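Local coordinates for protein endo-1,3-beta-glucanase, family GH16 (Zobellia galactanivorans, PDB 4CRQ) that probably hydrolyses internal 1,3-beta-glucosidic bonds of laminarin, this chain being the calcium-binding family 16 catalytic module of a longer modular enzyme, here in mutant form, at residues A[5-10]-A[16-21]; A[74-79]-A[101-106]; A[160-165]-A[169-174]; A[130-135]-A[190-195]. The protein carries 1 engineered substitution. One frame throughout, in Å; residues are numbered along the deposited sequence.

Contact 1 (A[5-10]-A[16-21]); sequences LVWQDE and GPDWVF. With CA (calcium ion), chain C.
Two aspartates and two tryptophans join strand 5-9 to the turn that leads into strand 20-22, each indole donating to a carboxylate of the other segment. Trp7 gives its NE1 hydrogen to OD2 of Asp18 at 2.9 Å; the donor stands above the carboxylate plane, and the bond (151° at the hydrogen) is straighter than the two that end on Asp9. The ring reaches that far because CG of Trp7 lies anti to the backbone N (chi1 180°).

Asp9 does more. OD2 of Asp9 accepts from NE1 of Trp19 at 2.9 Å; the oxygen lies in the plane of that indole, while NE1 comes to it on the anti side, tilted out of the carboxylate plane. The syn lone pair of Asp9 OD2 receives the backbone N of Gly16, also at 2.9 Å. A water that accepts from Asp18 N donates to OD2 of Asp9 at 3.0 Å, so this buried oxygen is well satisfied, which would favour a charged carboxylate. Asp9 OD1 holds the N of Phe11.

The two indoles also touch: CH2 of Trp7 meets CZ2 of Trp19 at 3.7 Å, their six-membered rings inclined by 56°.

One residue on, O of Glu10 binds the calcium ion at 2.3 Å beside three waters, with Gly48 O and Asp225 O also in the shell. OE2 of Glu10 accepts from NE2 of Gln8 at 2.7 Å; OE1 takes a hydrogen from a calcium-bound water and forms a salt bridge with Arg228.

Strand 4-9 runs antiparallel to strand 220-231, where Val6 and Trp7 face Val229 in a classic beta bulge; both indoles rest on Ile198 of strand 196-204.

Contact 2 (A[74-79]-A[101-106]); sequences RKSFKY and LGNNIT
Ser76 and Asn103 are brought together by their first torsions. In Ser76, OG sits between the backbone N and the carbonyl carbon (chi1 58°), which swings the hydroxyl toward the other segment. In Asn103, CG lies opposite the carbonyl carbon (chi1 -79°), and the amide is then turned with OD1 folded back beside CA, leaving ND2 at the outer end.

ND2 of Asn103 donates to OG of Ser76 at 3.0 Å. The bond is nearly straight, 169° at the hydrogen, and the hydroxyl oxygen lies in the amide plane. The other end of the amide is close as well, with OD1 of Asn103 3.3 Å from CB of Ser76, so the serine meets both arms of the group. Since OG accepts here, its own hydrogen is probably directed to its second partner, OE1 of Glu195. Asn103 also pairs with Glu195 through the backbone, so Glu195 bonds to both residues of this small surface contact.

The asparagine owes its position to a type I turn from Gly102 to Ile105, in which N of Ile105 donates to O of Gly102 at 3.1 Å. That turn carries the chain from strand 94-102 into the short helix 105-108, and Asn104 occupies the N-cap position, though its ND2 goes to Glu191.

Segment 74-79 lies in the loop between strand 62-70 and strand 80-87. While Ser76 faces Asn103, its neighbour Phe77 points away into the interior, packing on Ile198 of strand 196-204 and on Val229 and Gln231 of strand 220-231.

Contact 3 (A[160-165]-A[169-174]); sequences SVEWDA and KWFVDG
Ser160 and Phe171 make a hydrogen-bonded antiparallel pair between strands 160-163 and 169-172, with Ser160 N to Phe171 O at 3.1 Å and Phe171 N to Ser160 O at 2.9 Å. Glu162 and Lys169 make the next such pair, N of each reaching O of the other at 2.8 Å. Val161 and Trp170 sit between them as the non-hydrogen-bonded pair.

The side chains of Val161 and Trp170 share a face of the sheet and lie side by side, pointing the same way; how closely the valine methyl approaches the indole is doubtful in the model.

On the other face Phe171 lies across Ser160 and Glu162. Its CG stands opposite the carbonyl carbon (chi1 -52°), which lays the ring alongside the neighbouring strand: CE1 of Phe171 meets CG of Glu162 at 3.7 Å, and OG of Ser160 comes within 3.4 Å of CB of Phe171. With an alanine here, the aliphatic part of Glu162 would probably lose its apolar cover and its carboxylate would be freer to swing.

Farther out, a water joins OG of Ser160 to N of Gly174, just past the end of the strand. NE1 of Trp170 is fixed by the backbone O of Asp117. Strand 80-87 flanks Ser160 and Val161, and strand 175-181 continues the pairing beyond Trp170.

This is a tight antiparallel beta hairpin with alternating faces, set into a larger sheet as expected of the concanavalin-like jelly-roll sandwich of family 16 glycoside hydrolases.

Contact 4 (A[130-135]-A[190-195]); sequences GTIHWS and GEFQNE
Phe192 drives its ring from the single 3-10 turn 190-192 against Ile132 and Trp134 of strand 127-135. The turn starts at Gly190, whose O accepts from N of Gln193 at 3.1 Å.

Then comes Phe192, with CG opposite its carbonyl carbon (chi1 -62°) and the far end of the ring packed on two side chains of the strand. CZ of Phe192 meets CB of Ile132 at 3.8 Å, and CE2 of Phe192 meets CB of Trp134 at 3.6 Å. The phenyl edge is turned toward the indole face of Trp134 in an offset edge-to-face pair, planes 69° apart. Backbone O of His133 lies at the ring edge, 3.6 Å from CZ of Phe192. The contact thus joins the loop before strand 196-204 to strand 127-135 of the jelly-roll sandwich; Ile168 touches both Phe192 and Ile132 here. Were Phe192 cut back to an alanine, Ile132 and Trp134 would probably lose the ring packed against them, leaving a gap beside the strand and the indole without its edge-on partner. NE1 of Trp134 donates elsewhere, to O of Asn187.

O of Phe192 accepts from NE1 of Trp163, and NE2 of Gln193 donates to O of Ala165.

Along the chain contact 1 closes first, contact 2 follows, and contact 4 then spans a long stretch within which the hairpin of contact 3 forms. Contacts 2 and 4 are the closest, their centres 11 Å apart; contact 4 is 14 Å from contact 3 and 22 Å from contact 1. Contact 2 touches all the others: Arg74 binds O of Pro17 in contact 1, Phe77 and Tyr79 pack on Trp163 of contact 3, and Ser76 meets Glu195 of contact 4. Contact 1 touches neither contact 3 nor contact 4. Contact 3 pairs two strands; the others join loops to strands or to one another within one jelly-roll catalytic module, with the calcium site at contact 1's end.

Contact 1 (A[5-10]-A[16-21])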
# COMPACT_ATOMS: atom_id res chain seq x y z
N LEU A 5 -6.57 -20.28 0.23
CA LEU A 5 -6.04 -19.32 -0.75
C LEU A 5 -7.09 -19.04 -1.83
O LEU A 5 -7.56 -20.00 -2.47
CB LEU A 5 -4.74 -19.83 -1.36
CG LEU A 5 -3.94 -18.86 -2.23
CD1 LEU A 5 -3.40 -17.65 -1.44
CD2 LEU A 5 -2.82 -19.65 -2.89
N VAL A 6 -7.45 -17.77 -2.03
CA VAL A 6 -8.43 -17.40 -3.08
C VAL A 6 -7.79 -16.63 -4.26
O VAL A 6 -8.32 -16.64 -5.37
CB VAL A 6 -9.70 -16.64 -2.52
CG1 VAL A 6 -10.52 -17.55 -1.60
CG2 VAL A 6 -9.35 -15.35 -1.78
N TRP A 7 -6.64 -15.98 -4.03
CA TRP A 7 -5.96 -15.25 -5.09
C TRP A 7 -4.51 -15.07 -4.73
O TRP A 7 -4.15 -14.94 -3.53
CB TRP A 7 -6.62 -13.87 -5.31
CG TRP A 7 -5.94 -13.09 -6.39
CD1 TRP A 7 -6.02 -13.27 -7.78
CD2 TRP A 7 -4.99 -11.98 -6.20
NE1 TRP A 7 -5.21 -12.36 -8.44
CE2 TRP A 7 -4.57 -11.55 -7.54
CE3 TRP A 7 -4.46 -11.31 -5.06
CZ2 TRP A 7 -3.65 -10.48 -7.73
CZ3 TRP A 7 -3.55 -10.24 -5.27
CH2 TRP A 7 -3.16 -9.83 -6.56
N GLN A 8 -3.66 -15.03 -5.75
CA GLN A 8 -2.25 -14.74 -5.56
C GLN A 8 -1.62 -14.17 -6.80
O GLN A 8 -2.12 -14.41 -7.91
CB GLN A 8 -1.46 -16.02 -5.17
CG GLN A 8 -1.49 -17.07 -6.30
CD GLN A 8 -1.13 -18.49 -5.95
OE1 GLN A 8 -1.85 -19.40 -6.36
NE2 GLN A 8 -0.04 -18.70 -5.22
N ASP A 9 -0.52 -13.46 -6.60
CA ASP A 9 0.37 -13.13 -7.70
C ASP A 9 1.75 -13.45 -7.13
O ASP A 9 2.20 -12.77 -6.20
CB ASP A 9 0.30 -11.68 -8.20
CG ASP A 9 0.98 -11.52 -9.57
OD1 ASP A 9 1.87 -12.36 -9.91
OD2 ASP A 9 0.63 -10.60 -10.32
N GLU A 10 2.41 -14.48 -7.67
CA GLU A 10 3.74 -14.94 -7.23
C GLU A 10 4.88 -14.26 -8.01
O GLU A 10 6.05 -14.46 -7.66
CB GLU A 10 3.87 -16.46 -7.41
CG GLU A 10 2.83 -17.26 -6.61
CD GLU A 10 2.92 -17.07 -5.10
OE1 GLU A 10 4.06 -17.11 -4.57
OE2 GLU A 10 1.87 -16.89 -4.45
N GLY A 16 1.30 -10.46 -13.10
CA GLY A 16 0.05 -11.17 -13.40
C GLY A 16 -1.02 -10.31 -14.06
O GLY A 16 -0.85 -9.10 -14.16
N PRO A 17 -2.14 -10.94 -14.49
CA PRO A 17 -3.18 -10.27 -15.30
C PRO A 17 -4.10 -9.29 -14.52
O PRO A 17 -4.93 -8.60 -15.18
CB PRO A 17 -3.99 -11.45 -15.87
CG PRO A 17 -3.84 -12.51 -14.84
CD PRO A 17 -2.46 -12.36 -14.24
N ASP A 18 -3.96 -9.23 -13.19
CA ASP A 18 -4.93 -8.45 -12.37
C ASP A 18 -4.47 -7.06 -11.96
O ASP A 18 -5.12 -6.41 -11.16
CB ASP A 18 -5.40 -9.30 -11.18
CG ASP A 18 -6.10 -10.55 -11.63
OD1 ASP A 18 -7.03 -10.42 -12.46
OD2 ASP A 18 -5.71 -11.65 -11.19
N TRP A 19 -3.36 -6.61 -12.53
CA TRP A 19 -2.82 -5.29 -12.21
C TRP A 19 -2.97 -4.27 -13.30
O TRP A 19 -2.75 -4.56 -14.48
CB TRP A 19 -1.35 -5.41 -11.87
CG TRP A 19 -1.06 -6.31 -10.69
CD1 TRP A 19 -0.68 -7.65 -10.72
CD2 TRP A 19 -1.12 -5.95 -9.26
NE1 TRP A 19 -0.50 -8.13 -9.44
CE2 TRP A 19 -0.75 -7.17 -8.52
CE3 TRP A 19 -1.43 -4.78 -8.53
CZ2 TRP A 19 -0.69 -7.20 -7.12
CZ3 TRP A 19 -1.37 -4.83 -7.13
CH2 TRP A 19 -1.01 -6.01 -6.44
N VAL A 20 -3.34 -3.06 -12.88
CA VAL A 20 -3.46 -1.85 -13.70
C VAL A 20 -2.38 -0.91 -13.21
O VAL A 20 -2.19 -0.75 -11.98
CB VAL A 20 -4.87 -1.21 -13.54
CG1 VAL A 20 -4.98 0.16 -14.20
CG2 VAL A 20 -5.93 -2.16 -14.08
N PHE A 21 -1.68 -0.26 -14.13
CA PHE A 21 -0.59 0.67 -13.79
C PHE A 21 -1.08 2.09 -13.88
O PHE A 21 -1.75 2.45 -14.85
CB PHE A 21 0.60 0.42 -14.71
CG PHE A 21 1.16 -0.96 -14.56
CD1 PHE A 21 0.61 -2.04 -15.28
CD2 PHE A 21 2.22 -1.20 -13.67
CE1 PHE A 21 1.11 -3.33 -15.14
CE2 PHE A 21 2.73 -2.51 -13.52
CZ PHE A 21 2.17 -3.57 -14.25
CA CA C . 7.77 -14.75 -6.12
O HOH W 1 -2.28 -10.62 -11.13
O HOH W 2 6.61 -16.36 -4.90
O HOH W 3 8.06 -16.49 -8.00
O HOH W 4 9.78 -16.28 -5.97

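Contact 2 (A[74-79]-A[101-106])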
# COMPACT_ATOMS: atom_id res chain seq x y z
N ARG A 74 -10.35 -5.57 -11.56
CA ARG A 74 -9.88 -6.93 -11.89
C ARG A 74 -9.99 -7.87 -10.72
O ARG A 74 -10.42 -9.04 -10.92
CB ARG A 74 -8.45 -6.90 -12.47
CG ARG A 74 -8.39 -5.98 -13.68
CD ARG A 74 -7.14 -6.09 -14.49
NE ARG A 74 -7.19 -5.19 -15.64
CZ ARG A 74 -6.21 -5.10 -16.54
NH1 ARG A 74 -5.12 -5.88 -16.42
NH2 ARG A 74 -6.32 -4.26 -17.56
N LYS A 75 -9.64 -7.41 -9.51
CA LYS A 75 -9.68 -8.30 -8.37
C LYS A 75 -10.02 -7.49 -7.14
O LYS A 75 -9.35 -6.51 -6.87
CB LYS A 75 -8.33 -9.03 -8.26
CG LYS A 75 -8.30 -10.30 -7.48
CD LYS A 75 -9.21 -11.43 -7.92
CE LYS A 75 -9.00 -12.01 -9.31
NZ LYS A 75 -9.79 -13.30 -9.36
N SER A 76 -11.06 -7.90 -6.41
CA SER A 76 -11.41 -7.17 -5.18
C SER A 76 -11.98 -8.19 -4.20
O SER A 76 -12.47 -9.29 -4.61
CB SER A 76 -12.36 -5.98 -5.43
OG SER A 76 -13.55 -6.44 -6.06
N PHE A 77 -11.91 -7.82 -2.92
CA PHE A 77 -12.18 -8.73 -1.81
C PHE A 77 -12.99 -8.08 -0.76
O PHE A 77 -12.75 -6.91 -0.44
CB PHE A 77 -10.83 -9.22 -1.18
CG PHE A 77 -9.88 -9.76 -2.21
CD1 PHE A 77 -10.01 -11.09 -2.71
CD2 PHE A 77 -8.88 -8.91 -2.76
CE1 PHE A 77 -9.13 -11.56 -3.68
CE2 PHE A 77 -8.01 -9.39 -3.75
CZ PHE A 77 -8.14 -10.71 -4.21
N LYS A 78 -13.94 -8.84 -0.21
CA LYS A 78 -14.68 -8.42 0.99
C LYS A 78 -14.26 -9.40 2.09
O LYS A 78 -14.67 -10.54 2.08
CB LYS A 78 -16.19 -8.39 0.77
CG LYS A 78 -16.98 -7.98 2.00
CD LYS A 78 -18.46 -7.98 1.65
CE LYS A 78 -19.32 -7.97 2.89
NZ LYS A 78 -20.72 -7.61 2.56
N TYR A 79 -13.43 -8.92 3.02
CA TYR A 79 -12.82 -9.70 4.13
C TYR A 79 -11.67 -10.57 3.61
O TYR A 79 -11.60 -10.87 2.42
CB TYR A 79 -13.82 -10.56 4.94
CG TYR A 79 -15.10 -9.83 5.29
CD1 TYR A 79 -15.07 -8.53 5.85
CD2 TYR A 79 -16.34 -10.45 5.08
CE1 TYR A 79 -16.25 -7.86 6.16
CE2 TYR A 79 -17.52 -9.80 5.39
CZ TYR A 79 -17.46 -8.52 5.93
OH TYR A 79 -18.64 -7.93 6.21
N LEU A 101 -8.14 0.04 -1.19
CA LEU A 101 -9.19 1.08 -1.26
C LEU A 101 -10.54 0.47 -1.61
O LEU A 101 -10.58 -0.51 -2.36
CB LEU A 101 -8.83 2.12 -2.33
CG LEU A 101 -7.73 3.15 -2.01
CD1 LEU A 101 -7.23 3.83 -3.29
CD2 LEU A 101 -8.18 4.19 -1.00
N GLY A 102 -11.64 1.05 -1.13
CA GLY A 102 -12.97 0.52 -1.47
C GLY A 102 -13.25 0.66 -2.95
O GLY A 102 -12.94 1.70 -3.56
N ASN A 103 -13.83 -0.39 -3.55
CA ASN A 103 -14.31 -0.33 -4.95
C ASN A 103 -15.18 0.88 -5.24
O ASN A 103 -15.18 1.40 -6.36
CB ASN A 103 -15.16 -1.55 -5.29
CG ASN A 103 -14.34 -2.79 -5.58
OD1 ASN A 103 -13.10 -2.76 -5.60
ND2 ASN A 103 -15.04 -3.89 -5.82
N ASN A 104 -15.94 1.32 -4.23
CA ASN A 104 -16.89 2.43 -4.45
C ASN A 104 -16.25 3.84 -4.50
O ASN A 104 -16.97 4.85 -4.53
CB ASN A 104 -18.05 2.37 -3.44
CG ASN A 104 -17.62 2.62 -2.00
OD1 ASN A 104 -16.42 2.75 -1.69
ND2 ASN A 104 -18.59 2.67 -1.10
N ILE A 105 -14.91 3.90 -4.51
CA ILE A 105 -14.17 5.17 -4.65
C ILE A 105 -14.70 5.94 -5.87
O ILE A 105 -14.78 7.17 -5.85
CB ILE A 105 -12.62 4.95 -4.70
CG1 ILE A 105 -11.89 6.30 -4.53
CG2 ILE A 105 -12.17 4.14 -5.94
CD1 ILE A 105 -10.39 6.22 -4.29
N THR A 106 -15.05 5.20 -6.93
CA THR A 106 -15.58 5.80 -8.17
C THR A 106 -16.92 6.53 -7.98
O THR A 106 -17.26 7.40 -8.80
CB THR A 106 -15.69 4.75 -9.29
OG1 THR A 106 -16.43 3.62 -8.81
CG2 THR A 106 -14.29 4.29 -9.75

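Contact 3 (A[160-165]-A[169-174])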
# COMPACT_ATOMS: atom_id res chain seq x y z
N SER A 160 0.75 -8.19 6.81
CA SER A 160 -0.61 -8.68 6.55
C SER A 160 -1.64 -7.96 7.40
O SER A 160 -1.30 -7.36 8.43
CB SER A 160 -0.68 -10.20 6.82
OG SER A 160 -0.47 -10.45 8.20
N VAL A 161 -2.89 -8.06 6.96
CA VAL A 161 -4.03 -7.71 7.78
C VAL A 161 -4.98 -8.87 7.79
O VAL A 161 -5.10 -9.54 6.76
CB VAL A 161 -4.80 -6.43 7.32
CG1 VAL A 161 -3.98 -5.19 7.59
CG2 VAL A 161 -5.29 -6.55 5.85
N GLU A 162 -5.63 -9.12 8.92
CA GLU A 162 -6.78 -10.04 8.97
C GLU A 162 -8.01 -9.15 9.15
O GLU A 162 -8.11 -8.40 10.13
CB GLU A 162 -6.68 -11.04 10.10
CG GLU A 162 -5.68 -12.14 9.84
CD GLU A 162 -5.50 -13.09 11.02
OE1 GLU A 162 -6.11 -12.91 12.10
OE2 GLU A 162 -4.72 -14.04 10.84
N TRP A 163 -8.92 -9.23 8.18
CA TRP A 163 -10.10 -8.40 8.12
C TRP A 163 -11.34 -9.24 8.10
O TRP A 163 -11.49 -10.04 7.21
CB TRP A 163 -9.94 -7.55 6.86
CG TRP A 163 -11.12 -6.77 6.34
CD1 TRP A 163 -12.16 -6.16 7.06
CD2 TRP A 163 -11.39 -6.47 4.95
NE1 TRP A 163 -13.04 -5.53 6.22
CE2 TRP A 163 -12.63 -5.67 4.92
CE3 TRP A 163 -10.75 -6.77 3.74
CZ2 TRP A 163 -13.19 -5.21 3.73
CZ3 TRP A 163 -11.33 -6.30 2.54
CH2 TRP A 163 -12.52 -5.54 2.54
N ASP A 164 -12.22 -9.08 9.10
CA ASP A 164 -13.52 -9.78 9.11
C ASP A 164 -14.63 -8.74 9.31
O ASP A 164 -14.36 -7.52 9.32
CB ASP A 164 -13.54 -10.90 10.16
CG ASP A 164 -13.35 -10.40 11.57
OD1 ASP A 164 -13.67 -9.25 11.94
OD2 ASP A 164 -12.85 -11.24 12.32
N ALA A 165 -15.86 -9.20 9.48
CA ALA A 165 -16.99 -8.29 9.69
C ALA A 165 -16.86 -7.41 10.95
O ALA A 165 -17.46 -6.33 11.03
CB ALA A 165 -18.29 -9.08 9.71
N LYS A 169 -7.11 -6.48 11.90
CA LYS A 169 -5.91 -6.67 12.71
C LYS A 169 -4.71 -6.58 11.77
O LYS A 169 -4.78 -7.11 10.65
CB LYS A 169 -5.94 -8.02 13.44
CG LYS A 169 -7.10 -8.23 14.42
CD LYS A 169 -7.12 -9.69 14.84
CE LYS A 169 -8.45 -10.14 15.43
NZ LYS A 169 -8.47 -10.08 16.90
N TRP A 170 -3.62 -5.95 12.23
CA TRP A 170 -2.37 -5.84 11.45
C TRP A 170 -1.28 -6.66 12.07
O TRP A 170 -1.21 -6.79 13.31
CB TRP A 170 -1.88 -4.39 11.39
CG TRP A 170 -2.68 -3.45 10.55
CD1 TRP A 170 -2.39 -2.98 9.27
CD2 TRP A 170 -3.96 -2.81 10.91
NE1 TRP A 170 -3.36 -2.13 8.82
CE2 TRP A 170 -4.34 -1.98 9.76
CE3 TRP A 170 -4.80 -2.85 12.04
CZ2 TRP A 170 -5.51 -1.22 9.75
CZ3 TRP A 170 -5.97 -2.08 12.02
CH2 TRP A 170 -6.32 -1.29 10.89
N PHE A 171 -0.40 -7.18 11.21
CA PHE A 171 0.72 -8.04 11.62
C PHE A 171 1.95 -7.76 10.78
O PHE A 171 1.84 -7.41 9.60
CB PHE A 171 0.37 -9.52 11.40
CG PHE A 171 -0.95 -9.96 12.03
CD1 PHE A 171 -2.17 -9.78 11.34
CD2 PHE A 171 -0.98 -10.56 13.30
CE1 PHE A 171 -3.38 -10.18 11.91
CE2 PHE A 171 -2.21 -10.97 13.87
CZ PHE A 171 -3.40 -10.78 13.18
N VAL A 172 3.12 -7.94 11.41
CA VAL A 172 4.39 -7.99 10.70
C VAL A 172 4.96 -9.29 11.20
O VAL A 172 5.06 -9.47 12.43
CB VAL A 172 5.36 -6.80 10.93
CG1 VAL A 172 6.73 -7.08 10.28
CG2 VAL A 172 4.76 -5.52 10.39
N ASP A 173 5.30 -10.19 10.26
CA ASP A 173 5.86 -11.50 10.60
C ASP A 173 5.00 -12.22 11.66
O ASP A 173 5.52 -12.91 12.56
CB ASP A 173 7.32 -11.33 11.09
CG ASP A 173 8.29 -10.94 9.97
OD1 ASP A 173 8.05 -11.25 8.77
OD2 ASP A 173 9.33 -10.32 10.31
N GLY A 174 3.67 -12.06 11.57
CA GLY A 174 2.75 -12.70 12.51
C GLY A 174 2.55 -12.02 13.84
O GLY A 174 1.75 -12.51 14.64
O HOH W 5 2.33 -11.15 8.98

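Contact 4 (A[130-135]-A[190-195])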
# COMPACT_ATOMS: atom_id res chain seq x y z
N GLY A 130 0.50 0.66 10.07
CA GLY A 130 -0.77 0.04 9.68
C GLY A 130 -1.84 1.01 10.08
O GLY A 130 -1.91 1.40 11.26
N THR A 131 -2.68 1.41 9.13
CA THR A 131 -3.64 2.49 9.35
C THR A 131 -4.93 2.27 8.56
O THR A 131 -4.92 1.59 7.52
CB THR A 131 -2.99 3.85 8.88
OG1 THR A 131 -1.58 3.88 9.20
CG2 THR A 131 -3.67 5.13 9.48
N ILE A 132 -6.05 2.82 9.06
CA ILE A 132 -7.27 2.95 8.25
C ILE A 132 -7.60 4.45 8.11
O ILE A 132 -7.30 5.25 9.03
CB ILE A 132 -8.52 2.17 8.75
CG1 ILE A 132 -8.83 2.46 10.24
CG2 ILE A 132 -8.35 0.68 8.44
CD1 ILE A 132 -10.25 2.10 10.64
N HIS A 133 -8.20 4.81 6.98
CA HIS A 133 -8.74 6.15 6.73
C HIS A 133 -10.16 5.99 6.27
O HIS A 133 -10.45 5.08 5.47
CB HIS A 133 -7.91 6.92 5.70
CG HIS A 133 -6.50 7.24 6.14
ND1 HIS A 133 -5.45 6.42 5.90
CD2 HIS A 133 -5.98 8.34 6.82
CE1 HIS A 133 -4.33 6.97 6.41
NE2 HIS A 133 -4.65 8.14 6.97
N TRP A 134 -11.06 6.84 6.76
CA TRP A 134 -12.47 6.76 6.37
C TRP A 134 -13.18 8.07 6.63
O TRP A 134 -12.55 9.00 7.18
CB TRP A 134 -13.15 5.56 7.08
CG TRP A 134 -13.47 5.71 8.55
CD1 TRP A 134 -14.74 5.90 9.12
CD2 TRP A 134 -12.54 5.71 9.70
NE1 TRP A 134 -14.66 6.00 10.49
CE2 TRP A 134 -13.37 5.89 10.91
CE3 TRP A 134 -11.14 5.57 9.84
CZ2 TRP A 134 -12.81 5.94 12.20
CZ3 TRP A 134 -10.59 5.62 11.15
CH2 TRP A 134 -11.40 5.80 12.29
N SER A 135 -14.46 8.17 6.24
CA SER A 135 -15.29 9.30 6.55
C SER A 135 -16.18 8.85 7.72
O SER A 135 -16.98 7.91 7.57
CB SER A 135 -16.14 9.76 5.33
OG SER A 135 -16.89 10.94 5.60
N GLY A 190 -18.87 1.61 8.64
CA GLY A 190 -19.70 0.77 7.73
C GLY A 190 -19.07 0.50 6.36
O GLY A 190 -19.30 -0.55 5.75
N GLU A 191 -18.27 1.45 5.90
CA GLU A 191 -17.57 1.33 4.61
C GLU A 191 -16.61 0.14 4.53
O GLU A 191 -16.28 -0.33 3.44
CB GLU A 191 -16.87 2.65 4.25
CG GLU A 191 -17.87 3.80 4.09
CD GLU A 191 -18.77 3.69 2.87
OE1 GLU A 191 -18.35 3.15 1.81
OE2 GLU A 191 -19.93 4.15 2.97
N PHE A 192 -16.17 -0.37 5.69
CA PHE A 192 -15.28 -1.56 5.70
C PHE A 192 -16.03 -2.90 5.57
O PHE A 192 -15.43 -3.97 5.71
CB PHE A 192 -14.32 -1.50 6.91
CG PHE A 192 -13.42 -0.30 6.85
CD1 PHE A 192 -12.26 -0.31 6.04
CD2 PHE A 192 -13.72 0.86 7.60
CE1 PHE A 192 -11.43 0.81 5.98
CE2 PHE A 192 -12.89 1.98 7.55
CZ PHE A 192 -11.74 1.96 6.74
N GLN A 193 -17.33 -2.83 5.27
CA GLN A 193 -18.14 -4.01 4.98
C GLN A 193 -18.37 -4.19 3.47
O GLN A 193 -19.29 -4.88 3.06
CB GLN A 193 -19.50 -3.93 5.69
CG GLN A 193 -19.41 -3.67 7.17
CD GLN A 193 -18.88 -4.84 7.95
OE1 GLN A 193 -19.05 -5.99 7.56
NE2 GLN A 193 -18.25 -4.56 9.07
N ASN A 194 -17.52 -3.58 2.67
CA ASN A 194 -17.63 -3.61 1.21
C ASN A 194 -16.38 -4.23 0.58
O ASN A 194 -15.41 -4.55 1.30
CB ASN A 194 -17.86 -2.19 0.68
CG ASN A 194 -19.18 -1.56 1.16
OD1 ASN A 194 -19.24 -0.36 1.46
ND2 ASN A 194 -20.25 -2.36 1.20
N GLU A 195 -16.38 -4.40 -0.75
CA GLU A 195 -15.22 -4.95 -1.46
C GLU A 195 -14.15 -3.88 -1.66
O GLU A 195 -14.46 -2.72 -1.96
CB GLU A 195 -15.59 -5.56 -2.82
CG GLU A 195 -16.43 -6.81 -2.69
CD GLU A 195 -16.44 -7.69 -3.92
OE1 GLU A 195 -15.61 -7.53 -4.83
OE2 GLU A 195 -17.28 -8.58 -3.98